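Local coordinates for translation initiation factor eIF2 assembly protein (Schizosaccharomyces pombe, PDB 4ZGP) that acts as an ATP-dependent chaperone that binds the eIF2 gamma subunit and lets it assemble with the alpha and beta subunits, at residues A[31-36]-A[174-179]. Sequence-based numbering, arbitrary orientation.
Sequences HCQFSS and KDFSFE
The carboxylate of Glu179 reaches the start of helix 34-40 and grips Ser35 with both oxygens. OE2 of Glu179 accepts a bond from the backbone N of Ser35 at 2.8 Å, on its syn side and 25° out of the carboxylate plane. OE1 of Glu179 takes the hydroxyl OG of Ser35 through its syn lone pair, at a short 2.5 Å. The Ser35 hydroxyl sits between its own backbone N and carbonyl carbon (chi1 56°), which holds OG beside the N-H, so that both can face one carboxylate. Two bonds to two oxygens should hold the acid group against turning. Lys52 adds a salt bridge to Glu179 OE1. The negative charge lies at the N-terminal end of the helix, where the helix dipole would probably favour it. Cdc123 has an ATP-grasp fold; here the loop leading into strand 180-184 meets the first turn of that helix, and the neighbouring Phe34 packs on Lys183, an ATP-binding residue. With an alanine at Glu179, the N-H and hydroxyl of Ser35 and the amino group of Lys52 would probably lose the carboxylate they share. Gln33, at the N-cap position, has an extended chain whose amide reaches the Phe176 ring. Gln33 OE1 lies 3.2 Å from Phe176 CE1, placed obliquely to the ring, with amide and ring planes 29° apart. A water donates to this OE1 and accepts from Ser177 N. Asn117 also bonds Gln33 OE1, while NE2 bonds the Leu30 carbonyl.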
loop_
_atom_site.group_PDB
_atom_site.type_symbol
_atom_site.label_atom_id
_atom_site.label_comp_id
_atom_site.label_asym_id
_atom_site.label_seq_id
_atom_site.Cartn_x
_atom_site.Cartn_y
_atom_site.Cartn_z
ATOM N N HIS A 31 3.789 -12.315 -1.131
ATOM C CA HIS A 31 2.575 -12.356 -0.325
ATOM C C HIS A 31 1.932 -10.979 -0.149
ATOM O O HIS A 31 0.745 -10.886 0.181
ATOM C CB HIS A 31 2.866 -12.956 1.061
ATOM C CG HIS A 31 3.259 -14.399 1.004
ATOM N ND1 HIS A 31 3.950 -15.027 2.018
ATOM C CD2 HIS A 31 3.091 -15.327 0.032
ATOM C CE1 HIS A 31 4.163 -16.291 1.686
ATOM N NE2 HIS A 31 3.654 -16.496 0.484
ATOM N N CYS A 32 2.724 -9.929 -0.348
ATOM C CA CYS A 32 2.249 -8.562 -0.159
ATOM C C CYS A 32 1.744 -7.915 -1.440
ATOM O O CYS A 32 1.333 -6.748 -1.406
ATOM C CB CYS A 32 3.363 -7.685 0.441
ATOM S SG CYS A 32 3.557 -8.048 2.200
ATOM N N GLN A 33 1.790 -8.633 -2.557
ATOM C CA GLN A 33 1.195 -8.086 -3.780
ATOM C C GLN A 33 -0.277 -7.816 -3.555
ATOM O O GLN A 33 -0.959 -8.603 -2.894
ATOM C CB GLN A 33 1.336 -9.050 -4.959
ATOM C CG GLN A 33 2.729 -9.434 -5.398
ATOM C CD GLN A 33 2.660 -10.576 -6.420
ATOM O OE1 GLN A 33 2.668 -10.341 -7.618
ATOM N NE2 GLN A 33 2.548 -11.807 -5.931
ATOM N N PHE A 34 -0.791 -6.726 -4.129
ATOM C CA PHE A 34 -2.198 -6.376 -3.944
ATOM C C PHE A 34 -3.137 -7.541 -4.289
ATOM O O PHE A 34 -4.046 -7.866 -3.532
ATOM C CB PHE A 34 -2.567 -5.153 -4.810
ATOM C CG PHE A 34 -3.891 -4.569 -4.471
ATOM C CD1 PHE A 34 -3.994 -3.571 -3.506
ATOM C CD2 PHE A 34 -5.035 -5.000 -5.120
ATOM C CE1 PHE A 34 -5.220 -3.029 -3.182
ATOM C CE2 PHE A 34 -6.269 -4.466 -4.793
ATOM C CZ PHE A 34 -6.367 -3.488 -3.833
ATOM N N SER A 35 -2.906 -8.166 -5.433
ATOM C CA SER A 35 -3.764 -9.275 -5.838
ATOM C C SER A 35 -3.729 -10.419 -4.817
ATOM O O SER A 35 -4.710 -11.123 -4.649
ATOM C CB SER A 35 -3.364 -9.804 -7.213
ATOM O OG SER A 35 -2.004 -10.190 -7.257
ATOM N N SER A 36 -2.610 -10.592 -4.123
ATOM C CA SER A 36 -2.525 -11.695 -3.176
ATOM C C SER A 36 -3.356 -11.439 -1.922
ATOM O O SER A 36 -3.931 -12.359 -1.370
ATOM C CB SER A 36 -1.064 -11.981 -2.793
ATOM O OG SER A 36 -0.317 -12.386 -3.928
ATOM N N LYS A 174 9.347 -16.968 -11.235
ATOM C CA LYS A 174 8.425 -17.742 -12.061
ATOM C C LYS A 174 6.979 -17.515 -11.642
ATOM O O LYS A 174 6.683 -17.409 -10.450
ATOM C CB LYS A 174 8.762 -19.238 -11.966
ATOM C CG LYS A 174 10.143 -19.559 -11.360
ATOM C CD LYS A 174 10.153 -19.579 -9.815
ATOM C CE LYS A 174 11.238 -18.652 -9.250
ATOM N NZ LYS A 174 12.137 -19.316 -8.256
ATOM N N ASP A 175 6.088 -17.444 -12.627
ATOM C CA ASP A 175 4.647 -17.295 -12.392
ATOM C C ASP A 175 4.292 -15.981 -11.683
ATOM O O ASP A 175 3.255 -15.869 -11.029
ATOM C CB ASP A 175 4.103 -18.485 -11.594
ATOM C CG ASP A 175 4.468 -19.828 -12.222
ATOM O OD1 ASP A 175 4.928 -19.840 -13.388
ATOM O OD2 ASP A 175 4.291 -20.870 -11.554
ATOM N N PHE A 176 5.165 -14.993 -11.818
ATOM C CA PHE A 176 4.881 -13.650 -11.327
ATOM C C PHE A 176 4.396 -12.803 -12.491
ATOM O O PHE A 176 4.824 -13.008 -13.619
ATOM C CB PHE A 176 6.129 -13.032 -10.693
ATOM C CG PHE A 176 6.041 -11.545 -10.505
ATOM C CD1 PHE A 176 5.423 -11.007 -9.382
ATOM C CD2 PHE A 176 6.596 -10.679 -11.443
ATOM C CE1 PHE A 176 5.350 -9.628 -9.207
ATOM C CE2 PHE A 176 6.518 -9.302 -11.278
ATOM C CZ PHE A 176 5.900 -8.777 -10.158
ATOM N N SER A 177 3.495 -11.863 -12.238
ATOM C CA SER A 177 3.188 -10.860 -13.254
ATOM C C SER A 177 2.909 -9.507 -12.597
ATOM O O SER A 177 2.391 -9.458 -11.484
ATOM C CB SER A 177 1.989 -11.288 -14.107
ATOM O OG SER A 177 0.783 -11.280 -13.362
ATOM N N PHE A 178 3.233 -8.418 -13.290
ATOM C CA PHE A 178 2.836 -7.103 -12.817
ATOM C C PHE A 178 1.325 -6.938 -12.999
ATOM O O PHE A 178 0.711 -7.582 -13.857
ATOM C CB PHE A 178 3.609 -6.004 -13.557
ATOM C CG PHE A 178 5.061 -5.949 -13.199
ATOM C CD1 PHE A 178 5.463 -5.442 -11.971
ATOM C CD2 PHE A 178 6.025 -6.404 -14.078
ATOM C CE1 PHE A 178 6.798 -5.393 -11.627
ATOM C CE2 PHE A 178 7.374 -6.344 -13.750
ATOM C CZ PHE A 178 7.760 -5.844 -12.514
ATOM N N GLU A 179 0.720 -6.096 -12.170
ATOM C CA GLU A 179 -0.722 -5.908 -12.191
ATOM C C GLU A 179 -1.000 -4.430 -12.054
ATOM O O GLU A 179 -0.239 -3.711 -11.409
ATOM C CB GLU A 179 -1.396 -6.703 -11.063
ATOM C CG GLU A 179 -0.856 -6.320 -9.690
ATOM C CD GLU A 179 -1.098 -7.377 -8.632
ATOM O OE1 GLU A 179 -1.071 -8.574 -8.971
ATOM O OE2 GLU A 179 -1.300 -7.006 -7.458
HETATM O O HOH W 1 2.146 -11.965 -9.512
#